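Long-range contacts in filamentation induced by cAMP protein Fic (Desulfovibrio alaskensis, PDB 4RGL), which is a mostly helical protein of the Fic/DOC family, built round the Fic sequence motif, with a C-terminal domain probably of helix-turn-helix type: residues A[174-179]-A[192-197]; A[152-157]-A[180-185]; A[97-102]-A[200-205]. One frame throughout, in Å; residues are numbered along the deposited sequence.

Interaction 1 (A[174-179]-A[192-197])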
loop_
_atom_site.group_PDB
_atom_site.type_symbol
_atom_site.label_atom_id
_atom_site.label_comp_id
_atom_site.label_asym_id
_atom_site.label_seq_id
_atom_site.Cartn_x
_atom_site.Cartn_y
_atom_site.Cartn_z
ATOM N N ILE A 174 14.240 -2.716 -13.614
ATOM C CA ILE A 174 15.648 -3.062 -13.836
ATOM C C ILE A 174 16.403 -3.088 -12.493
ATOM O O ILE A 174 17.151 -4.037 -12.224
ATOM C CB ILE A 174 16.318 -2.079 -14.840
ATOM C CG1 ILE A 174 15.558 -2.036 -16.205
ATOM C CG2 ILE A 174 17.793 -2.418 -15.034
ATOM C CD1 ILE A 174 15.641 -3.347 -17.060
ATOM N N PHE A 175 16.185 -2.057 -11.640
ATOM C CA PHE A 175 16.834 -1.984 -10.330
ATOM C C PHE A 175 16.440 -3.182 -9.462
ATOM O O PHE A 175 17.307 -3.819 -8.869
ATOM C CB PHE A 175 16.482 -0.671 -9.618
ATOM C CG PHE A 175 17.217 -0.472 -8.309
ATOM C CD1 PHE A 175 16.732 -1.024 -7.128
ATOM C CD2 PHE A 175 18.400 0.253 -8.261
ATOM C CE1 PHE A 175 17.432 -0.874 -5.932
ATOM C CE2 PHE A 175 19.089 0.418 -7.057
ATOM C CZ PHE A 175 18.600 -0.144 -5.901
ATOM N N HIS A 176 15.123 -3.492 -9.401
ATOM C CA HIS A 176 14.596 -4.634 -8.634
ATOM C C HIS A 176 15.302 -5.920 -9.047
ATOM O O HIS A 176 15.734 -6.685 -8.194
ATOM C CB HIS A 176 13.066 -4.765 -8.865
ATOM C CG HIS A 176 12.351 -5.612 -7.845
ATOM N ND1 HIS A 176 11.141 -5.215 -7.303
ATOM C CD2 HIS A 176 12.705 -6.797 -7.294
ATOM C CE1 HIS A 176 10.786 -6.178 -6.471
ATOM N NE2 HIS A 176 11.705 -7.142 -6.417
ATOM N N TYR A 177 15.457 -6.129 -10.362
ATOM C CA TYR A 177 16.087 -7.319 -10.925
ATOM C C TYR A 177 17.563 -7.387 -10.554
ATOM O O TYR A 177 18.045 -8.445 -10.143
ATOM C CB TYR A 177 15.919 -7.328 -12.449
ATOM C CG TYR A 177 16.699 -8.412 -13.152
ATOM C CD1 TYR A 177 16.234 -9.724 -13.186
ATOM C CD2 TYR A 177 17.834 -8.107 -13.900
ATOM C CE1 TYR A 177 16.912 -10.716 -13.892
ATOM C CE2 TYR A 177 18.497 -9.082 -14.644
ATOM C CZ TYR A 177 18.038 -10.387 -14.630
ATOM O OH TYR A 177 18.714 -11.359 -15.332
ATOM N N GLU A 178 18.281 -6.272 -10.691
ATOM C CA GLU A 178 19.699 -6.224 -10.360
ATOM C C GLU A 178 19.917 -6.368 -8.851
ATOM O O GLU A 178 20.764 -7.156 -8.427
ATOM C CB GLU A 178 20.323 -4.922 -10.864
ATOM C CG GLU A 178 20.436 -4.852 -12.378
ATOM C CD GLU A 178 21.300 -5.938 -12.993
ATOM O OE1 GLU A 178 22.394 -6.209 -12.448
ATOM O OE2 GLU A 178 20.887 -6.510 -14.025
ATOM N N PHE A 179 19.107 -5.642 -8.038
ATOM C CA PHE A 179 19.198 -5.672 -6.574
ATOM C C PHE A 179 18.981 -7.091 -6.040
ATOM O O PHE A 179 19.690 -7.515 -5.133
ATOM C CB PHE A 179 18.164 -4.706 -5.951
ATOM C CG PHE A 179 18.284 -4.539 -4.457
ATOM C CD1 PHE A 179 17.645 -5.419 -3.586
ATOM C CD2 PHE A 179 19.013 -3.490 -3.915
ATOM C CE1 PHE A 179 17.781 -5.281 -2.200
ATOM C CE2 PHE A 179 19.124 -3.336 -2.527
ATOM C CZ PHE A 179 18.506 -4.234 -1.680
HETATM N N MSE A 192 13.564 -5.145 0.830
HETATM C CA MSE A 192 14.290 -3.942 0.362
HETATM C C MSE A 192 14.109 -3.739 -1.144
HETATM O O MSE A 192 14.129 -2.599 -1.624
HETATM C CB MSE A 192 15.785 -4.038 0.696
HETATM C CG MSE A 192 16.096 -3.829 2.170
HETATM SE SE MSE A 192 15.533 -2.087 2.817
HETATM C CE MSE A 192 16.682 -0.972 1.759
ATOM N N GLY A 193 13.970 -4.840 -1.877
ATOM C CA GLY A 193 13.731 -4.795 -3.312
ATOM C C GLY A 193 12.409 -4.138 -3.645
ATOM O O GLY A 193 12.367 -3.164 -4.407
ATOM N N ARG A 194 11.318 -4.606 -2.989
ATOM C CA ARG A 194 9.970 -4.062 -3.191
ATOM C C ARG A 194 9.875 -2.637 -2.675
ATOM O O ARG A 194 9.192 -1.806 -3.288
ATOM C CB ARG A 194 8.930 -4.941 -2.501
ATOM C CG ARG A 194 8.933 -6.343 -3.029
ATOM C CD ARG A 194 8.028 -7.249 -2.268
ATOM N NE ARG A 194 8.485 -8.627 -2.381
ATOM C CZ ARG A 194 9.151 -9.260 -1.429
ATOM N NH1 ARG A 194 9.292 -8.710 -0.235
ATOM N NH2 ARG A 194 9.591 -10.491 -1.629
ATOM N N LEU A 195 10.587 -2.329 -1.569
ATOM C CA LEU A 195 10.592 -0.986 -1.012
ATOM C C LEU A 195 11.208 -0.002 -1.987
ATOM O O LEU A 195 10.618 1.049 -2.258
ATOM C CB LEU A 195 11.352 -0.953 0.323
ATOM C CG LEU A 195 11.563 0.456 0.937
ATOM C CD1 LEU A 195 10.235 1.069 1.393
ATOM C CD2 LEU A 195 12.533 0.403 2.083
ATOM N N TRP A 196 12.387 -0.340 -2.539
ATOM C CA TRP A 196 13.108 0.580 -3.400
ATOM C C TRP A 196 12.410 0.727 -4.757
ATOM O O TRP A 196 12.423 1.819 -5.324
ATOM C CB TRP A 196 14.562 0.142 -3.577
ATOM C CG TRP A 196 15.542 1.235 -3.261
ATOM C CD1 TRP A 196 16.393 1.848 -4.133
ATOM C CD2 TRP A 196 15.607 1.991 -2.043
ATOM N NE1 TRP A 196 17.078 2.854 -3.495
ATOM C CE2 TRP A 196 16.583 2.995 -2.224
ATOM C CE3 TRP A 196 14.952 1.900 -0.799
ATOM C CZ2 TRP A 196 16.937 3.883 -1.207
ATOM C CZ3 TRP A 196 15.277 2.806 0.193
ATOM C CH2 TRP A 196 16.268 3.772 -0.006
ATOM N N GLN A 197 11.697 -0.322 -5.218
ATOM C CA GLN A 197 10.895 -0.192 -6.432
ATOM C C GLN A 197 9.769 0.840 -6.212
ATOM O O GLN A 197 9.582 1.729 -7.042
ATOM C CB GLN A 197 10.320 -1.539 -6.867
ATOM C CG GLN A 197 9.427 -1.419 -8.102
ATOM C CD GLN A 197 8.891 -2.734 -8.554
ATOM O OE1 GLN A 197 9.641 -3.650 -8.895
ATOM N NE2 GLN A 197 7.581 -2.798 -8.738
#

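Interaction 2 (A[152-157]-A[180-185])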
loop_
_atom_site.group_PDB
_atom_site.type_symbol
_atom_site.label_atom_id
_atom_site.label_comp_id
_atom_site.label_asym_id
_atom_site.label_seq_id
_atom_site.Cartn_x
_atom_site.Cartn_y
_atom_site.Cartn_z
ATOM N N LYS A 152 31.099 -2.373 -5.026
ATOM C CA LYS A 152 31.228 -1.917 -6.424
ATOM C C LYS A 152 29.920 -2.167 -7.202
ATOM O O LYS A 152 29.448 -1.276 -7.914
ATOM C CB LYS A 152 32.417 -2.630 -7.119
ATOM C CG LYS A 152 32.612 -2.246 -8.599
ATOM C CD LYS A 152 33.163 -0.820 -8.766
ATOM C CE LYS A 152 33.288 -0.421 -10.220
ATOM N NZ LYS A 152 34.209 -1.318 -10.967
ATOM N N LEU A 153 29.335 -3.381 -7.059
ATOM C CA LEU A 153 28.074 -3.736 -7.730
ATOM C C LEU A 153 26.964 -2.742 -7.375
ATOM O O LEU A 153 26.225 -2.292 -8.258
ATOM C CB LEU A 153 27.644 -5.169 -7.338
ATOM C CG LEU A 153 28.468 -6.307 -7.927
ATOM C CD1 LEU A 153 28.215 -7.596 -7.189
ATOM C CD2 LEU A 153 28.186 -6.479 -9.401
HETATM N N MSE A 154 26.870 -2.379 -6.085
HETATM C CA MSE A 154 25.858 -1.456 -5.594
HETATM C C MSE A 154 26.173 -0.029 -6.004
HETATM O O MSE A 154 25.263 0.710 -6.379
HETATM C CB MSE A 154 25.726 -1.561 -4.072
HETATM C CG MSE A 154 24.899 -2.749 -3.647
HETATM SE SE MSE A 154 23.102 -2.590 -4.333
HETATM C CE MSE A 154 22.762 -4.259 -4.618
ATOM N N ALA A 155 27.467 0.349 -5.992
ATOM C CA ALA A 155 27.889 1.676 -6.430
ATOM C C ALA A 155 27.525 1.896 -7.885
ATOM O O ALA A 155 26.932 2.925 -8.225
ATOM C CB ALA A 155 29.387 1.841 -6.233
ATOM N N ASP A 156 27.813 0.887 -8.748
ATOM C CA ASP A 156 27.500 0.952 -10.175
ATOM C C ASP A 156 25.997 1.025 -10.395
ATOM O O ASP A 156 25.527 1.876 -11.152
ATOM C CB ASP A 156 28.081 -0.272 -10.915
ATOM C CG ASP A 156 29.598 -0.312 -10.967
ATOM O OD1 ASP A 156 30.231 0.769 -10.826
ATOM O OD2 ASP A 156 30.153 -1.397 -11.242
ATOM N N LEU A 157 25.232 0.153 -9.705
ATOM C CA LEU A 157 23.780 0.100 -9.840
ATOM C C LEU A 157 23.131 1.447 -9.456
ATOM O O LEU A 157 22.249 1.925 -10.170
ATOM C CB LEU A 157 23.205 -1.040 -8.969
ATOM C CG LEU A 157 21.691 -1.253 -9.058
ATOM C CD1 LEU A 157 21.250 -1.497 -10.500
ATOM C CD2 LEU A 157 21.250 -2.388 -8.165
ATOM N N GLU A 180 17.999 -7.826 -6.606
ATOM C CA GLU A 180 17.691 -9.191 -6.166
ATOM C C GLU A 180 18.876 -10.133 -6.460
ATOM O O GLU A 180 19.155 -11.035 -5.670
ATOM C CB GLU A 180 16.403 -9.702 -6.852
ATOM C CG GLU A 180 15.763 -10.913 -6.165
ATOM C CD GLU A 180 16.326 -12.281 -6.533
ATOM O OE1 GLU A 180 17.155 -12.357 -7.469
ATOM O OE2 GLU A 180 15.850 -13.286 -5.957
ATOM N N PHE A 181 19.579 -9.909 -7.594
ATOM C CA PHE A 181 20.734 -10.721 -7.966
ATOM C C PHE A 181 21.903 -10.501 -6.996
ATOM O O PHE A 181 22.630 -11.452 -6.680
ATOM C CB PHE A 181 21.176 -10.407 -9.406
ATOM C CG PHE A 181 22.513 -11.009 -9.792
ATOM C CD1 PHE A 181 22.610 -12.340 -10.178
ATOM C CD2 PHE A 181 23.677 -10.244 -9.753
ATOM C CE1 PHE A 181 23.852 -12.902 -10.507
ATOM C CE2 PHE A 181 24.916 -10.809 -10.072
ATOM C CZ PHE A 181 24.993 -12.130 -10.459
ATOM N N ILE A 182 22.113 -9.252 -6.557
ATOM C CA ILE A 182 23.255 -8.924 -5.712
ATOM C C ILE A 182 22.996 -9.353 -4.242
ATOM O O ILE A 182 23.905 -9.893 -3.606
ATOM C CB ILE A 182 23.613 -7.414 -5.807
ATOM C CG1 ILE A 182 23.869 -6.998 -7.288
ATOM C CG2 ILE A 182 24.836 -7.079 -4.913
ATOM C CD1 ILE A 182 24.008 -5.468 -7.538
ATOM N N HIS A 183 21.741 -9.146 -3.717
ATOM C CA HIS A 183 21.421 -9.454 -2.299
ATOM C C HIS A 183 22.447 -8.773 -1.384
ATOM O O HIS A 183 23.321 -9.442 -0.832
ATOM C CB HIS A 183 21.398 -10.986 -2.057
ATOM C CG HIS A 183 20.024 -11.576 -1.981
ATOM N ND1 HIS A 183 19.200 -11.627 -3.090
ATOM C CD2 HIS A 183 19.434 -12.261 -0.969
ATOM C CE1 HIS A 183 18.106 -12.262 -2.697
ATOM N NE2 HIS A 183 18.203 -12.668 -1.430
ATOM N N PRO A 184 22.472 -7.417 -1.356
ATOM C CA PRO A 184 23.591 -6.723 -0.696
ATOM C C PRO A 184 23.570 -6.848 0.828
ATOM O O PRO A 184 24.597 -6.652 1.460
ATOM C CB PRO A 184 23.398 -5.266 -1.122
ATOM C CG PRO A 184 21.961 -5.151 -1.428
ATOM C CD PRO A 184 21.572 -6.461 -2.032
ATOM N N PHE A 185 22.406 -7.112 1.415
ATOM C CA PHE A 185 22.294 -7.154 2.869
ATOM C C PHE A 185 22.243 -8.594 3.385
ATOM O O PHE A 185 21.903 -9.514 2.636
ATOM C CB PHE A 185 21.057 -6.385 3.332
ATOM C CG PHE A 185 21.050 -4.938 2.903
ATOM C CD1 PHE A 185 21.840 -3.998 3.553
ATOM C CD2 PHE A 185 20.216 -4.504 1.881
ATOM C CE1 PHE A 185 21.830 -2.660 3.159
ATOM C CE2 PHE A 185 20.194 -3.161 1.498
ATOM C CZ PHE A 185 21.005 -2.247 2.137
#

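Interaction 3 (A[97-102]-A[200-205])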
loop_
_atom_site.group_PDB
_atom_site.type_symbol
_atom_site.label_atom_id
_atom_site.label_comp_id
_atom_site.label_asym_id
_atom_site.label_seq_id
_atom_site.Cartn_x
_atom_site.Cartn_y
_atom_site.Cartn_z
ATOM N N ALA A 97 8.917 6.713 6.051
ATOM C CA ALA A 97 10.096 7.582 5.967
ATOM C C ALA A 97 10.631 7.701 4.507
ATOM O O ALA A 97 11.744 8.196 4.302
ATOM C CB ALA A 97 11.192 7.055 6.881
HETATM N N MSE A 98 9.804 7.324 3.502
HETATM C CA MSE A 98 10.228 7.354 2.090
HETATM C C MSE A 98 10.442 8.772 1.597
HETATM O O MSE A 98 11.256 8.987 0.697
HETATM C CB MSE A 98 9.207 6.656 1.199
HETATM C CG MSE A 98 9.101 5.168 1.456
HETATM SE SE MSE A 98 7.999 4.283 0.143
HETATM C CE MSE A 98 9.113 4.229 -1.122
ATOM N N GLU A 99 9.688 9.750 2.158
ATOM C CA GLU A 99 9.787 11.159 1.752
ATOM C C GLU A 99 11.243 11.669 1.873
ATOM O O GLU A 99 11.675 12.496 1.069
ATOM C CB GLU A 99 8.837 12.031 2.609
ATOM C CG GLU A 99 8.722 13.485 2.137
ATOM C CD GLU A 99 8.014 13.685 0.803
ATOM O OE1 GLU A 99 6.871 13.191 0.658
ATOM O OE2 GLU A 99 8.543 14.447 -0.039
ATOM N N ASP A 100 12.009 11.117 2.838
ATOM C CA ASP A 100 13.385 11.551 3.118
ATOM C C ASP A 100 14.397 11.037 2.069
ATOM O O ASP A 100 15.505 11.580 1.980
ATOM C CB ASP A 100 13.830 11.057 4.520
ATOM C CG ASP A 100 12.917 11.475 5.665
ATOM O OD1 ASP A 100 12.206 12.504 5.518
ATOM O OD2 ASP A 100 12.974 10.824 6.738
ATOM N N TRP A 101 14.066 9.932 1.356
ATOM C CA TRP A 101 15.069 9.218 0.574
ATOM C C TRP A 101 14.995 9.489 -0.936
ATOM O O TRP A 101 13.910 9.573 -1.523
ATOM C CB TRP A 101 14.965 7.716 0.807
ATOM C CG TRP A 101 14.988 7.333 2.252
ATOM C CD1 TRP A 101 15.825 7.813 3.215
ATOM C CD2 TRP A 101 14.224 6.295 2.868
ATOM N NE1 TRP A 101 15.551 7.216 4.417
ATOM C CE2 TRP A 101 14.589 6.259 4.230
ATOM C CE3 TRP A 101 13.256 5.390 2.402
ATOM C CZ2 TRP A 101 14.008 5.369 5.136
ATOM C CZ3 TRP A 101 12.668 4.521 3.305
ATOM C CH2 TRP A 101 13.052 4.506 4.652
ATOM N N ASP A 102 16.182 9.535 -1.562
ATOM C CA ASP A 102 16.379 9.535 -2.996
ATOM C C ASP A 102 16.943 8.166 -3.394
ATOM O O ASP A 102 17.939 7.724 -2.813
ATOM C CB ASP A 102 17.327 10.696 -3.404
ATOM C CG ASP A 102 17.543 10.851 -4.902
ATOM O OD1 ASP A 102 17.779 9.821 -5.580
ATOM O OD2 ASP A 102 17.632 12.007 -5.370
ATOM N N ILE A 200 11.472 4.345 -6.265
ATOM C CA ILE A 200 11.761 4.800 -7.632
ATOM C C ILE A 200 10.450 5.285 -8.320
ATOM O O ILE A 200 10.466 6.302 -9.020
ATOM C CB ILE A 200 12.461 3.676 -8.455
ATOM C CG1 ILE A 200 13.806 3.282 -7.807
ATOM C CG2 ILE A 200 12.661 4.107 -9.918
ATOM C CD1 ILE A 200 14.442 2.033 -8.379
ATOM N N LEU A 201 9.305 4.607 -8.034
ATOM C CA LEU A 201 8.016 4.989 -8.620
ATOM C C LEU A 201 7.443 6.255 -7.955
ATOM O O LEU A 201 6.888 7.104 -8.654
ATOM C CB LEU A 201 6.996 3.843 -8.528
ATOM C CG LEU A 201 7.297 2.595 -9.387
ATOM C CD1 LEU A 201 6.188 1.583 -9.270
ATOM C CD2 LEU A 201 7.508 2.967 -10.854
ATOM N N ARG A 202 7.580 6.395 -6.608
ATOM C CA ARG A 202 7.025 7.578 -5.942
ATOM C C ARG A 202 7.921 8.819 -6.171
ATOM O O ARG A 202 7.428 9.945 -6.097
ATOM C CB ARG A 202 6.796 7.345 -4.443
ATOM C CG ARG A 202 8.043 7.261 -3.614
ATOM C CD ARG A 202 7.745 7.640 -2.179
ATOM N NE ARG A 202 7.589 9.089 -2.024
ATOM C CZ ARG A 202 6.983 9.662 -0.991
ATOM N NH1 ARG A 202 6.374 8.918 -0.073
ATOM N NH2 ARG A 202 6.908 10.983 -0.909
ATOM N N ASN A 203 9.212 8.608 -6.536
ATOM C CA ASN A 203 10.097 9.723 -6.911
ATOM C C ASN A 203 9.655 10.308 -8.253
ATOM O O ASN A 203 9.965 11.459 -8.560
ATOM C CB ASN A 203 11.566 9.269 -6.970
ATOM C CG ASN A 203 12.205 9.044 -5.597
ATOM O OD1 ASN A 203 11.576 9.229 -4.540
ATOM N ND2 ASN A 203 13.487 8.677 -5.591
ATOM N N TRP A 204 8.867 9.527 -9.023
ATOM C CA TRP A 204 8.267 9.971 -10.280
ATOM C C TRP A 204 6.855 10.504 -10.030
ATOM O O TRP A 204 6.552 11.647 -10.380
ATOM C CB TRP A 204 8.240 8.809 -11.300
ATOM C CG TRP A 204 7.369 9.057 -12.502
ATOM C CD1 TRP A 204 7.439 10.115 -13.358
ATOM C CD2 TRP A 204 6.447 8.128 -13.090
ATOM N NE1 TRP A 204 6.526 9.960 -14.375
ATOM C CE2 TRP A 204 5.923 8.736 -14.250
ATOM C CE3 TRP A 204 5.999 6.845 -12.738
ATOM C CZ2 TRP A 204 4.954 8.117 -15.048
ATOM C CZ3 TRP A 204 5.029 6.239 -13.523
ATOM C CH2 TRP A 204 4.525 6.871 -14.667
ATOM N N LYS A 205 5.991 9.671 -9.427
ATOM C CA LYS A 205 4.634 10.062 -9.063
ATOM C C LYS A 205 4.326 9.583 -7.641
ATOM O O LYS A 205 4.271 8.375 -7.383
ATOM C CB LYS A 205 3.612 9.517 -10.071
ATOM C CG LYS A 205 3.725 10.180 -11.430
ATOM C CD LYS A 205 2.641 9.749 -12.362
ATOM C CE LYS A 205 2.695 10.514 -13.663
ATOM N NZ LYS A 205 2.456 11.978 -13.468
#

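Interaction 1 (A[174-179]-A[192-197])
His176 and Gly193 mark where helices 168-182 and 189-202 run past each other nearly antiparallel, the axes of the two short segments 9.2 Å apart and their directions at 160°. The CA atoms of His176 and Gly193 are 5.4 Å apart, an approach that the missing side chain of Gly193 allows. The histidine ring packs on this backbone: that of Gly193 lies over one face, and the CG methylene of Arg194 reaches His176 CE1 at 3.9 Å. With CG anti to the backbone N (chi1 -163°), His176 leans across the groove and presents ND1 to Gln197, whose fully extended chain carries OE1 to meet it. The hydrogen bond from His176 ND1 to Gln197 OE1 is 2.7 Å long but bent, 138° at the hydrogen. The donor stands well above the carbonyl plane instead of on a lone pair, and the oxygen is tilted somewhat from the ring plane. Phe240 meets the same ring edge-to-face, while NE2 has a weak bond to Tyr224.

To one side of this polar pair the seam is apolar. Phe175 turns CE1 to within 3.4 Å of Trp196 CD1, the two rings inclined to each other. Phe179 sets CZ against the CB of Met192, a selenomethionine, at 3.6 Å. Trp196 NE1 is satisfied by the carbonyl of Ala103.

Of the Arg194 side chain, CG meets the histidine; the guanidinium reaches away to Glu60, in a salt bridge, and to Ser56, an arrangement resembling the pairing of an inhibitory-helix glutamate with the last arginine of the Fic motif. The chemistry is thus divided: one buried imidazole-amide bond and apolar ring contacts join the helix that ends at the motif's start to the one that carries its last arginine.

Interaction 2 (A[152-157]-A[180-185])
Ile182 drives into helix 150-163 from the last turn of helix 168-182, just before the Fic motif opens with His183, Pro184 and Phe185. From CB outward it meets apolar groups of that helix. CB itself lies 3.5 Å from CE of Met154, a selenomethionine, and the CG2 branch meets that same methyl as well as CD1 of Leu153. CG1, anti to the carbonyl carbon, leads the longer branch inward past the Leu153 side chain. The tip, CD1, fills the middle of the contact: it is 3.4 Å from Met154 CE and 3.7 Å from Leu153 CB, with Leu157 CD2 more distant at 4.2 Å. Met154 bends at its second and third torsions, which folds its terminal methyl between Ile182 and the ring of Pro184.

His183 leaves the helix with positive phi and its CB directed away from helix 150-163. Its ND1 turns back to donate a hydrogen bond to Glu180 O at 2.6 Å, the oxygen in the ring plane, while Arg128 bonds to the carbonyls of Ile182 and His183. Pro184, which also packs on Tyr127, touches Met154 CE with CG at 3.4 Å.

Interaction 3 (A[97-102]-A[200-205])
Arg202 lays one face of its guanidinium against the backbone of Met98 and Glu99, the Glu99 N standing 4.0 Å above the plane toward the rim. The carboxylate of Glu99 is turned almost perpendicular to that plane, at 80°, and does not pair with it side by side. On the loop side, the Trp101 indole has Ala97 O over the centre of one face, while Asp108, Ala112 and Leu115 of helix 106-117 also pack on this side chain.

Segment 97-102, a loop with a short 3-10 turn, joins helix 82-95 to helix 106-117 and rests here on helix 189-202. Arg202 places CG between its backbone N and carbonyl carbon (chi1 71°) and bends at its third torsion, bringing the chain beside Met98, a selenomethionine. Arg202 CD lies 3.8 Å from Met98 CB, and Met98 CE approaches the same methylene. The selenomethionine also packs on Leu195, Thr198 and Leu199, extending this apolar patch along the helix.

Glu99 starts out away from the helix, but its bent chain returns OE1 to Arg202 NH2 at 2.7 Å. This is a salt bridge whose hydrogen bond is weak, only 126° at the hydrogen. Nearby, Asn203 leans on the backbone of Trp101 and Asp102, and Asp102 OD1 bonds to Ser104.

One guanidinium nitrogen thus serves a single carboxylate oxygen with poor directionality, at a partly exposed site. The attraction is probably mainly electrostatic, while the alkyl chain of Arg202 and the buried Met98 supply the close packing between loop and helix.

How the interactions relate
Interactions 1 and 2 share helix 168-182 and have centres about 10 Å apart: Phe179 CE2 reaches Pro184 CG at 3.5 Å, and Phe175 CE2 reaches Leu157 CG at 3.7 Å, so Phe175 and Phe179 pack on residues of both contacts. Interactions 1 and 3, about 13 Å apart between centres, share helix 189-202, with Phe175 CB 3.6 Å from Ile200 CD1. Interactions 2 and 3 do not touch; their nearest atoms are about 8 Å apart. Both shorter loops nest inside the one closed by 97-102 and 200-205. The Fic motif begins in interaction 2 and ends in interaction 1, where the Arg194 side chain lies about 5 Å from an unknown ligand.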